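Local structure of 3-ketosteroid-delta4-5alpha-dehydrogenase (Rhodococcus jostii, 4AT2) at residues F111-A114 and G119-E122; V133-W138 and D494-G499; G169-P174 and A179-R184; K268-E271 and R276-G279. The protein catalyses the FAD-dependent introduction of a double bond between C4 and C5 of 5alpha-3-ketosteroids, a step of bacterial steroid catabolism. One frame throughout, in Å; residues are numbered along the deposited sequence.

Contact 1: residues F111-A114 and G119-E122; sequences FMMA and GADE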
loop_
_atom_site.group_PDB
_atom_site.type_symbol
_atom_site.label_atom_id
_atom_site.label_comp_id
_atom_site.label_asym_id
_atom_site.label_seq_id
_atom_site.Cartn_x
_atom_site.Cartn_y
_atom_site.Cartn_z
ATOM N N PHE A 111 20.450 6.857 -5.611
ATOM C CA PHE A 111 19.713 5.870 -6.383
ATOM C C PHE A 111 18.645 5.172 -5.536
ATOM O O PHE A 111 17.484 5.042 -5.959
ATOM C CB PHE A 111 20.624 4.805 -7.017
ATOM C CG PHE A 111 19.843 3.675 -7.617
ATOM C CD1 PHE A 111 19.230 3.826 -8.864
ATOM C CD2 PHE A 111 19.632 2.500 -6.901
ATOM C CE1 PHE A 111 18.463 2.806 -9.407
ATOM C CE2 PHE A 111 18.862 1.480 -7.435
ATOM C CZ PHE A 111 18.282 1.631 -8.690
ATOM N N MET A 112 19.045 4.687 -4.366
ATOM C CA MET A 112 18.141 3.862 -3.558
ATOM C C MET A 112 16.924 4.651 -3.073
ATOM O O MET A 112 15.812 4.133 -3.083
ATOM C CB MET A 112 18.876 3.222 -2.378
ATOM C CG MET A 112 19.863 2.142 -2.814
ATOM S SD MET A 112 20.764 1.417 -1.431
ATOM C CE MET A 112 19.551 0.270 -0.767
ATOM N N MET A 113 17.135 5.898 -2.657
ATOM C CA MET A 113 16.016 6.754 -2.220
ATOM C C MET A 113 15.004 6.942 -3.351
ATOM O O MET A 113 13.787 6.908 -3.128
ATOM C CB MET A 113 16.519 8.124 -1.730
ATOM C CG MET A 113 17.298 8.079 -0.424
ATOM S SD MET A 113 16.386 7.340 0.947
ATOM C CE MET A 113 15.029 8.503 1.127
ATOM N N ALA A 114 15.509 7.116 -4.571
ATOM C CA ALA A 114 14.641 7.323 -5.731
ATOM C C ALA A 114 13.915 6.056 -6.171
ATOM O O ALA A 114 12.735 6.113 -6.533
ATOM C CB ALA A 114 15.451 7.898 -6.890
ATOM N N GLY A 119 8.718 7.131 0.177
ATOM C CA GLY A 119 8.794 7.078 1.628
ATOM C C GLY A 119 9.841 6.124 2.171
ATOM O O GLY A 119 9.695 5.604 3.277
ATOM N N ALA A 120 10.905 5.894 1.407
ATOM C CA ALA A 120 12.010 5.053 1.888
ATOM C C ALA A 120 12.655 5.635 3.149
ATOM O O ALA A 120 12.689 6.853 3.343
ATOM C CB ALA A 120 13.055 4.871 0.794
ATOM N N ASP A 121 13.152 4.747 4.003
ATOM C CA ASP A 121 13.748 5.124 5.287
ATOM C C ASP A 121 15.133 5.719 5.039
ATOM O O ASP A 121 16.090 4.983 4.821
ATOM C CB ASP A 121 13.840 3.866 6.167
ATOM C CG ASP A 121 14.324 4.153 7.580
ATOM O OD1 ASP A 121 15.071 5.128 7.800
ATOM O OD2 ASP A 121 13.970 3.361 8.480
ATOM N N GLU A 122 15.236 7.047 5.073
ATOM C CA GLU A 122 16.484 7.700 4.698
ATOM C C GLU A 122 17.626 7.348 5.658
ATOM O O GLU A 122 18.759 7.099 5.229
ATOM C CB GLU A 122 16.318 9.221 4.581
ATOM C CG GLU A 122 17.522 9.875 3.912
ATOM C CD GLU A 122 17.429 11.384 3.805
ATOM O OE1 GLU A 122 16.349 11.962 4.084
ATOM O OE2 GLU A 122 18.453 11.993 3.438
HETATM O O HOH W 1 11.865 7.315 -1.169
#
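Met113 lays the end of its thioether across the chain that follows its own helix, touching Ala120 and Glu122. Of the three it buries the most surface. Its side chain is bent twice, with chi2 -57° and chi3 -64°, and this hook brings CE over the loop. Met113 CE rests 3.6 Å from the backbone Ala120 O and 4.1 Å from Ala120 CB. The same Met113 CE meets the methylene Glu122 CB at 3.8 Å, while Met113 SD lies 3.8 Å from Glu122 CA. The chains of Met113 and Glu122 cross at about a right angle, the sulfur and methyl lying against the first carbons of the glutamate, whose extended chain carries the carboxylate on beyond them. That charge turns back to the first helix, where Glu122 OE2 forms a salt bridge with Lys109. Methionine suits the place because a flexible, polarisable chain can follow an uneven surface of methyl, methylene and carbonyl. With an alanine here, Ala120 and the stem of Glu122 would probably lose their cover and the loop would be held less closely to the helix. The backbones are joined through a water, which donates to Met113 O at 2.8 Å and accepts from Ala120 N at 3.1 Å. Gly119 turns the chain with a positive phi, and Asp121 N-caps the next helix through Lys124 N. The contact thus closes the bend between helices 105-115 and 122-130; Ala120 also packs on Ile125 of the second helix, and Met112 lies between that helix and Tyr88 of strand 87-88.

Contact 2: residues V133-W138 and D494-G499; sequences VEHYNW and DGSFYG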
loop_
_atom_site.group_PDB
_atom_site.type_symbol
_atom_site.label_atom_id
_atom_site.label_comp_id
_atom_site.label_asym_id
_atom_site.label_seq_id
_atom_site.Cartn_x
_atom_site.Cartn_y
_atom_site.Cartn_z
ATOM N N VAL A 133 30.747 -1.078 1.558
ATOM C CA VAL A 133 32.062 -1.627 1.229
ATOM C C VAL A 133 32.605 -2.489 2.373
ATOM O O VAL A 133 33.108 -3.586 2.131
ATOM C CB VAL A 133 33.043 -0.502 0.816
ATOM C CG1 VAL A 133 34.471 -1.026 0.631
ATOM C CG2 VAL A 133 32.557 0.160 -0.467
ATOM N N GLU A 134 32.467 -2.015 3.617
ATOM C CA GLU A 134 32.879 -2.808 4.784
ATOM C C GLU A 134 32.139 -4.143 4.804
ATOM O O GLU A 134 32.727 -5.189 5.107
ATOM C CB GLU A 134 32.641 -2.036 6.095
ATOM C CG GLU A 134 33.207 -2.713 7.357
ATOM C CD GLU A 134 32.340 -3.844 7.903
ATOM O OE1 GLU A 134 31.150 -3.920 7.532
ATOM O OE2 GLU A 134 32.842 -4.665 8.710
ATOM N N HIS A 135 30.854 -4.107 4.457
ATOM C CA HIS A 135 30.041 -5.315 4.479
ATOM C C HIS A 135 30.447 -6.298 3.402
ATOM O O HIS A 135 30.512 -7.504 3.660
ATOM C CB HIS A 135 28.562 -4.959 4.421
ATOM C CG HIS A 135 27.643 -6.137 4.603
ATOM N ND1 HIS A 135 27.685 -6.930 5.693
ATOM C CD2 HIS A 135 26.637 -6.638 3.788
ATOM C CE1 HIS A 135 26.758 -7.903 5.573
ATOM N NE2 HIS A 135 26.116 -7.721 4.404
ATOM N N TYR A 136 30.769 -5.798 2.206
ATOM C CA TYR A 136 31.284 -6.665 1.138
ATOM C C TYR A 136 32.544 -7.371 1.637
ATOM O O TYR A 136 32.686 -8.576 1.484
ATOM C CB TYR A 136 31.612 -5.866 -0.130
ATOM C CG TYR A 136 32.286 -6.715 -1.197
ATOM C CD1 TYR A 136 31.535 -7.523 -2.051
ATOM C CD2 TYR A 136 33.678 -6.732 -1.322
ATOM C CE1 TYR A 136 32.150 -8.319 -3.016
ATOM C CE2 TYR A 136 34.303 -7.527 -2.279
ATOM C CZ TYR A 136 33.536 -8.309 -3.129
ATOM O OH TYR A 136 34.155 -9.098 -4.082
ATOM N N ASN A 137 33.460 -6.594 2.208
ATOM C CA ASN A 137 34.715 -7.121 2.728
ATOM C C ASN A 137 34.509 -8.141 3.848
ATOM O O ASN A 137 35.223 -9.133 3.936
ATOM C CB ASN A 137 35.611 -5.966 3.186
ATOM C CG ASN A 137 36.097 -5.119 2.026
ATOM O OD1 ASN A 137 36.171 -5.598 0.890
ATOM N ND2 ASN A 137 36.418 -3.853 2.297
ATOM N N TRP A 138 33.511 -7.882 4.683
ATOM C CA TRP A 138 33.123 -8.782 5.760
ATOM C C TRP A 138 32.663 -10.114 5.215
ATOM O O TRP A 138 33.069 -11.168 5.716
ATOM C CB TRP A 138 32.040 -8.104 6.590
ATOM C CG TRP A 138 31.649 -8.840 7.844
ATOM C CD1 TRP A 138 32.161 -8.667 9.129
ATOM C CD2 TRP A 138 30.633 -9.874 7.967
ATOM N NE1 TRP A 138 31.539 -9.504 10.014
ATOM C CE2 TRP A 138 30.616 -10.262 9.380
ATOM C CE3 TRP A 138 29.759 -10.500 7.081
ATOM C CZ2 TRP A 138 29.747 -11.232 9.862
ATOM C CZ3 TRP A 138 28.891 -11.486 7.581
ATOM C CH2 TRP A 138 28.888 -11.833 8.937
ATOM N N ASP A 494 20.170 -6.463 2.755
ATOM C CA ASP A 494 19.769 -5.905 4.041
ATOM C C ASP A 494 19.613 -6.977 5.130
ATOM O O ASP A 494 19.874 -6.709 6.302
ATOM C CB ASP A 494 18.631 -4.850 3.952
ATOM C CG ASP A 494 17.227 -5.442 3.861
ATOM O OD1 ASP A 494 16.957 -6.537 4.394
ATOM O OD2 ASP A 494 16.349 -4.739 3.294
ATOM N N GLY A 495 19.274 -8.206 4.724
ATOM C CA GLY A 495 19.163 -9.318 5.674
ATOM C C GLY A 495 20.515 -9.633 6.296
ATOM O O GLY A 495 20.631 -9.791 7.513
ATOM N N SER A 496 21.557 -9.706 5.469
ATOM C CA SER A 496 22.901 -9.963 6.020
ATOM C C SER A 496 23.450 -8.749 6.777
ATOM O O SER A 496 24.029 -8.904 7.853
ATOM C CB SER A 496 23.878 -10.418 4.936
ATOM O OG SER A 496 23.987 -9.449 3.900
ATOM N N PHE A 497 23.245 -7.549 6.231
ATOM C CA PHE A 497 23.774 -6.326 6.850
ATOM C C PHE A 497 23.125 -6.094 8.220
ATOM O O PHE A 497 23.819 -5.865 9.229
ATOM C CB PHE A 497 23.507 -5.128 5.917
ATOM C CG PHE A 497 24.164 -3.843 6.351
ATOM C CD1 PHE A 497 23.608 -3.052 7.359
ATOM C CD2 PHE A 497 25.315 -3.393 5.706
ATOM C CE1 PHE A 497 24.217 -1.860 7.749
ATOM C CE2 PHE A 497 25.920 -2.197 6.080
ATOM C CZ PHE A 497 25.377 -1.432 7.106
ATOM N N TYR A 498 21.795 -6.136 8.254
ATOM C CA TYR A 498 21.061 -5.889 9.514
ATOM C C TYR A 498 20.993 -7.110 10.430
ATOM O O TYR A 498 20.804 -6.965 11.639
ATOM C CB TYR A 498 19.705 -5.184 9.278
ATOM C CG TYR A 498 19.991 -3.774 8.819
ATOM C CD1 TYR A 498 20.594 -2.868 9.684
ATOM C CD2 TYR A 498 19.764 -3.386 7.501
ATOM C CE1 TYR A 498 20.930 -1.588 9.273
ATOM C CE2 TYR A 498 20.098 -2.114 7.069
ATOM C CZ TYR A 498 20.673 -1.221 7.961
ATOM O OH TYR A 498 21.021 0.036 7.528
ATOM N N GLY A 499 21.207 -8.294 9.858
ATOM C CA GLY A 499 21.452 -9.508 10.655
ATOM C C GLY A 499 22.687 -9.306 11.521
ATOM O O GLY A 499 22.642 -9.518 12.732
#
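Two helical segments, 133-138 and 494-499, come together at His135 and Phe497, whose CA atoms lie 6.8 Å apart. His135 reaches over with its CG anti to the backbone N (chi1 -173°), and the imidazole slots against the other helix. His135 NE2 donates to Ser496 OG at 2.8 Å with an N-H...O angle of 164°, the oxygen lying almost in the ring plane, a short and nearly straight bond. Ser496 OG also bonds the carbonyls of Leu492 and Gly493, a habit of serines inside helices; these share its proton and leave the oxygen to accept from NE2. Phe497 meets the imidazole in two ways. Its CA sits over a ring face, 3.9 Å from the centroid, as a CH-pi contact. Its phenyl ring makes a T-shaped stack, edge toward the histidine face, with centroids 5.3 Å apart, planes at 69°, and Phe497 CD2 3.8 Å from His135 CG. The second nitrogen, ND1, bonds with Arg500, which also pairs with Glu134 and lies against Trp138 in a cation-pi contact. With both nitrogens engaged, the ring cannot easily turn, and a neutral imidazole protonated on NE2 is consistent with this pattern. A leucine in its place would probably leave Ser496 OG without its donor and Arg500 without one of its partners in a buried interface. A side-chain hydrogen bond flanked by a T-shaped stack thus joins helix 132-141 to the C-terminal helix 490-507, whose start lies at the FAD pocket. Ser496 also packs on Ile51 of helix 51-62, at whose start lies a glycine-rich pattern consistent with a Rossmann-type FAD-binding turn.

Contact 3: residues G169-P174 and A179-R184; sequences GENAAP and AAPAPR. Unlike the reference sequence in segment 179-184: Ala180 (reference Thr).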
loop_
_atom_site.group_PDB
_atom_site.type_symbol
_atom_site.label_atom_id
_atom_site.label_comp_id
_atom_site.label_asym_id
_atom_site.label_seq_id
_atom_site.Cartn_x
_atom_site.Cartn_y
_atom_site.Cartn_z
ATOM N N GLY A 169 17.851 -1.345 -12.260
ATOM C CA GLY A 169 17.452 -0.319 -13.231
ATOM C C GLY A 169 18.313 0.935 -13.147
ATOM O O GLY A 169 17.914 2.004 -13.615
ATOM N N GLU A 170 19.505 0.804 -12.566
ATOM C CA GLU A 170 20.419 1.945 -12.383
ATOM C C GLU A 170 20.848 2.533 -13.723
ATOM O O GLU A 170 21.118 3.729 -13.820
ATOM C CB GLU A 170 21.687 1.537 -11.621
ATOM C CG GLU A 170 21.466 1.046 -10.196
ATOM C CD GLU A 170 21.127 -0.442 -10.109
ATOM O OE1 GLU A 170 20.919 -1.113 -11.143
ATOM O OE2 GLU A 170 21.061 -0.945 -8.972
ATOM N N ASN A 171 20.923 1.677 -14.740
ATOM C CA ASN A 171 21.372 2.080 -16.065
ATOM C C ASN A 171 20.212 2.203 -17.046
ATOM O O ASN A 171 20.359 1.922 -18.243
ATOM C CB ASN A 171 22.411 1.085 -16.582
ATOM C CG ASN A 171 23.198 1.623 -17.757
ATOM O OD1 ASN A 171 23.512 2.813 -17.813
ATOM N ND2 ASN A 171 23.552 0.742 -18.688
ATOM N N ALA A 172 19.053 2.616 -16.533
ATOM C CA ALA A 172 17.878 2.874 -17.371
ATOM C C ALA A 172 17.082 4.037 -16.798
ATOM O O ALA A 172 17.284 4.426 -15.647
ATOM C CB ALA A 172 17.001 1.624 -17.500
ATOM N N ALA A 173 16.211 4.607 -17.626
ATOM C CA ALA A 173 15.336 5.693 -17.191
ATOM C C ALA A 173 14.363 5.174 -16.134
ATOM O O ALA A 173 13.967 4.010 -16.186
ATOM C CB ALA A 173 14.572 6.236 -18.385
ATOM N N PRO A 174 13.968 6.019 -15.166
ATOM C CA PRO A 174 14.371 7.413 -14.976
ATOM C C PRO A 174 15.666 7.568 -14.183
ATOM O O PRO A 174 16.220 8.663 -14.131
ATOM C CB PRO A 174 13.202 7.983 -14.162
ATOM C CG PRO A 174 12.793 6.824 -13.291
ATOM C CD PRO A 174 12.929 5.615 -14.186
ATOM N N ALA A 179 20.897 9.414 -10.651
ATOM C CA ALA A 179 22.143 8.963 -10.037
ATOM C C ALA A 179 23.020 8.460 -11.162
ATOM O O ALA A 179 22.508 8.030 -12.200
ATOM C CB ALA A 179 21.866 7.838 -9.057
ATOM N N ALA A 180 24.336 8.506 -10.975
ATOM C CA ALA A 180 25.234 7.943 -11.978
ATOM C C ALA A 180 25.078 6.428 -11.940
ATOM O O ALA A 180 25.175 5.836 -10.868
ATOM C CB ALA A 180 26.678 8.346 -11.700
ATOM N N PRO A 181 24.807 5.790 -13.099
ATOM C CA PRO A 181 24.659 4.329 -13.114
ATOM C C PRO A 181 25.888 3.602 -12.580
ATOM O O PRO A 181 27.019 3.933 -12.941
ATOM C CB PRO A 181 24.487 4.013 -14.601
ATOM C CG PRO A 181 23.834 5.244 -15.155
ATOM C CD PRO A 181 24.485 6.382 -14.412
ATOM N N ALA A 182 25.646 2.641 -11.698
ATOM C CA ALA A 182 26.692 1.759 -11.210
ATOM C C ALA A 182 26.004 0.443 -10.885
ATOM O O ALA A 182 24.946 0.436 -10.257
ATOM C CB ALA A 182 27.357 2.329 -9.959
ATOM N N PRO A 183 26.588 -0.674 -11.328
ATOM C CA PRO A 183 26.019 -1.979 -11.024
ATOM C C PRO A 183 26.312 -2.336 -9.581
ATOM O O PRO A 183 27.438 -2.127 -9.111
ATOM C CB PRO A 183 26.753 -2.908 -12.001
ATOM C CG PRO A 183 28.081 -2.246 -12.210
ATOM C CD PRO A 183 27.787 -0.763 -12.187
ATOM N N ARG A 184 25.307 -2.878 -8.894
ATOM C CA ARG A 184 25.434 -3.186 -7.473
ATOM C C ARG A 184 24.991 -4.609 -7.156
ATOM O O ARG A 184 25.005 -5.016 -6.006
ATOM C CB ARG A 184 24.639 -2.163 -6.652
ATOM C CG ARG A 184 25.197 -0.750 -6.827
ATOM C CD ARG A 184 24.618 0.263 -5.853
ATOM N NE ARG A 184 25.085 1.592 -6.251
ATOM C CZ ARG A 184 24.372 2.449 -6.976
ATOM N NH1 ARG A 184 23.123 2.160 -7.349
ATOM N NH2 ARG A 184 24.912 3.613 -7.324
HETATM O O HOH W 2 22.511 -3.247 -9.257
HETATM O O HOH W 3 21.293 5.313 -11.525
#
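Glu170 meets Ala182 and Arg184 with its stem and not with its charge: Glu170 CG lies 3.5 Å from Ala182 O and 3.5 Å from Arg184 NH1. On the backbone side, Pro181 CG packs against Glu170 O at 3.4 Å, and the compact proline ring suits a place where the loop folds closely back on itself. The glutamate chain bends at chi2 (85°), which swings the carboxylate beside the arginine without making a salt bridge. Glu170 OE2 stays 4.1 Å from Arg184 NH1, and the two flat groups are turned 62° apart. Tyr88 OH joins them, hydrogen-bonded to both Glu170 OE2 and Arg184 NH1. A water adds a second link, donating to Glu170 OE2 at 2.7 Å and accepting from Arg184 N at 2.8 Å. Farther out, Asp103 holds Arg184 NE in a salt bridge and Gly168 N binds Glu170 OE1, while Phe111 of helix 105-115 covers both side chains. A type I turn from Gly169 to Ala172 presents the glutamate, and Gly169 has the positive phi that suits glycine. Ala182 O has no hydrogen-bonding partner in the model, but it sits 3.8 Å above the centre of the guanidinium plane, where the positive charge would probably ease its burial. The carboxylate and guanidinium are thus linked through Tyr88, and their opposite charges are likely to steady each other inside this long connection between strands 164-165 and 185-186.

Contact 4: residues K268-E271 and R276-G279; sequences KMIE and RLIG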
loop_
_atom_site.group_PDB
_atom_site.type_symbol
_atom_site.label_atom_id
_atom_site.label_comp_id
_atom_site.label_asym_id
_atom_site.label_seq_id
_atom_site.Cartn_x
_atom_site.Cartn_y
_atom_site.Cartn_z
ATOM N N LYS A 268 -4.378 -14.445 5.279
ATOM C CA LYS A 268 -5.075 -13.371 5.999
ATOM C C LYS A 268 -4.265 -12.083 5.913
ATOM O O LYS A 268 -4.810 -11.013 5.620
ATOM C CB LYS A 268 -5.303 -13.745 7.472
ATOM C CG LYS A 268 -5.762 -12.593 8.376
ATOM C CD LYS A 268 -5.904 -13.040 9.833
ATOM C CE LYS A 268 -6.323 -11.904 10.755
ATOM N NZ LYS A 268 -6.180 -12.276 12.203
ATOM N N MET A 269 -2.964 -12.204 6.160
ATOM C CA MET A 269 -2.074 -11.048 6.120
ATOM C C MET A 269 -1.904 -10.488 4.716
ATOM O O MET A 269 -1.824 -9.274 4.552
ATOM C CB MET A 269 -0.720 -11.383 6.733
ATOM C CG MET A 269 -0.793 -11.544 8.243
ATOM S SD MET A 269 0.788 -11.951 9.005
ATOM C CE MET A 269 1.544 -10.322 9.030
ATOM N N ILE A 270 -1.834 -11.359 3.712
ATOM C CA ILE A 270 -1.753 -10.886 2.316
ATOM C C ILE A 270 -3.003 -10.069 1.981
ATOM O O ILE A 270 -2.908 -8.982 1.419
ATOM C CB ILE A 270 -1.561 -12.052 1.310
ATOM C CG1 ILE A 270 -0.145 -12.624 1.410
ATOM C CG2 ILE A 270 -1.866 -11.611 -0.123
ATOM C CD1 ILE A 270 0.961 -11.667 0.976
ATOM N N GLU A 271 -4.172 -10.566 2.380
ATOM C CA GLU A 271 -5.404 -9.850 2.063
ATOM C C GLU A 271 -5.481 -8.500 2.779
ATOM O O GLU A 271 -5.888 -7.502 2.183
ATOM C CB GLU A 271 -6.626 -10.711 2.373
ATOM C CG GLU A 271 -7.950 -10.025 2.078
ATOM C CD GLU A 271 -9.126 -10.808 2.623
ATOM O OE1 GLU A 271 -9.187 -11.040 3.851
ATOM O OE2 GLU A 271 -9.994 -11.182 1.822
ATOM N N ARG A 276 -2.481 -6.903 -3.533
ATOM C CA ARG A 276 -2.049 -7.034 -4.938
ATOM C C ARG A 276 -1.384 -8.393 -5.217
ATOM O O ARG A 276 -1.228 -8.786 -6.381
ATOM C CB ARG A 276 -1.165 -5.851 -5.372
ATOM C CG ARG A 276 -1.936 -4.528 -5.437
ATOM C CD ARG A 276 -1.112 -3.359 -5.962
ATOM N NE ARG A 276 -0.063 -2.935 -5.035
ATOM C CZ ARG A 276 0.536 -1.743 -5.067
ATOM N NH1 ARG A 276 0.190 -0.832 -5.980
ATOM N NH2 ARG A 276 1.486 -1.459 -4.187
ATOM N N LEU A 277 -1.021 -9.127 -4.155
ATOM C CA LEU A 277 -0.424 -10.464 -4.302
ATOM C C LEU A 277 -1.413 -11.621 -4.206
ATOM O O LEU A 277 -1.029 -12.773 -4.385
ATOM C CB LEU A 277 0.704 -10.691 -3.279
ATOM C CG LEU A 277 2.005 -9.930 -3.546
ATOM C CD1 LEU A 277 3.055 -10.390 -2.544
ATOM C CD2 LEU A 277 2.507 -10.087 -4.980
ATOM N N ILE A 278 -2.679 -11.324 -3.929
ATOM C CA ILE A 278 -3.706 -12.363 -3.875
ATOM C C ILE A 278 -3.706 -13.155 -5.181
ATOM O O ILE A 278 -3.833 -12.583 -6.266
ATOM C CB ILE A 278 -5.117 -11.786 -3.596
ATOM C CG1 ILE A 278 -5.207 -11.240 -2.164
ATOM C CG2 ILE A 278 -6.174 -12.862 -3.806
ATOM C CD1 ILE A 278 -6.378 -10.300 -1.940
ATOM N N GLY A 279 -3.517 -14.464 -5.060
ATOM C CA GLY A 279 -3.534 -15.356 -6.212
ATOM C C GLY A 279 -2.268 -15.376 -7.047
ATOM O O GLY A 279 -2.224 -16.045 -8.074
#
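No hydrogen bond links Ile270 and Glu271 to Leu277 and Ile278; the nearby polar bond lies beside them, where Arg276 O is bound by the guanidinium NH1 of Arg280. The contact itself is made by hydrocarbon. The branch methyl Ile270 CG2, held opposite the backbone N by a chi1 of -72°, points into the corner between the two residues of the turn. Ile270 CG2 lies 3.9 Å from Ile278 N, 3.9 Å from Ile278 CG1 and 4.2 Å from Leu277 CB. The two isoleucines slide past each other in opposite directions, which carries Ile278 CD1 along the helix to Glu271, 4.1 Å from its CA and 4.3 Å from its CG. Beta-branched isoleucine serves well here, since its branch methyl sits close to the backbone and can press on the turn. Ile270 also packs on Phe263 and Thr448, and Leu277 reaches the same Thr448 of strand 444-452, so the inner side of the bend closes on the body of the domain. On the outer side, Glu271 and Ile278 both pack on Gly119 of the second subunit. With no hydrogen bond between helix 267-273 and the 3-10 and loop residues that follow it, the contact rests on van der Waals packing of Ile270, Leu277 and Ile278, the last of them partly covered by the second subunit.

Contacts 2 and 3 are buried, whereas contacts 1 and 4 are partly exposed and fold a helix back onto the turn behind it by apolar packing. Only contact 2 spans distant parts of the sequence, tying two helices with a side-chain hydrogen bond and aromatic rings; the loop it closes contains contact 3 and contact 4, the latter on the opposite side of the chain's centre. Contact 3, a loop packed on itself, works through water and shared partners. It touches contact 1 directly, with Phe111 CD2 3.5 Å from Arg184 NH1. Contact 4 lies at the subunit interface, where it packs on Gly119 of the second subunit, a residue of that chain's own contact 1.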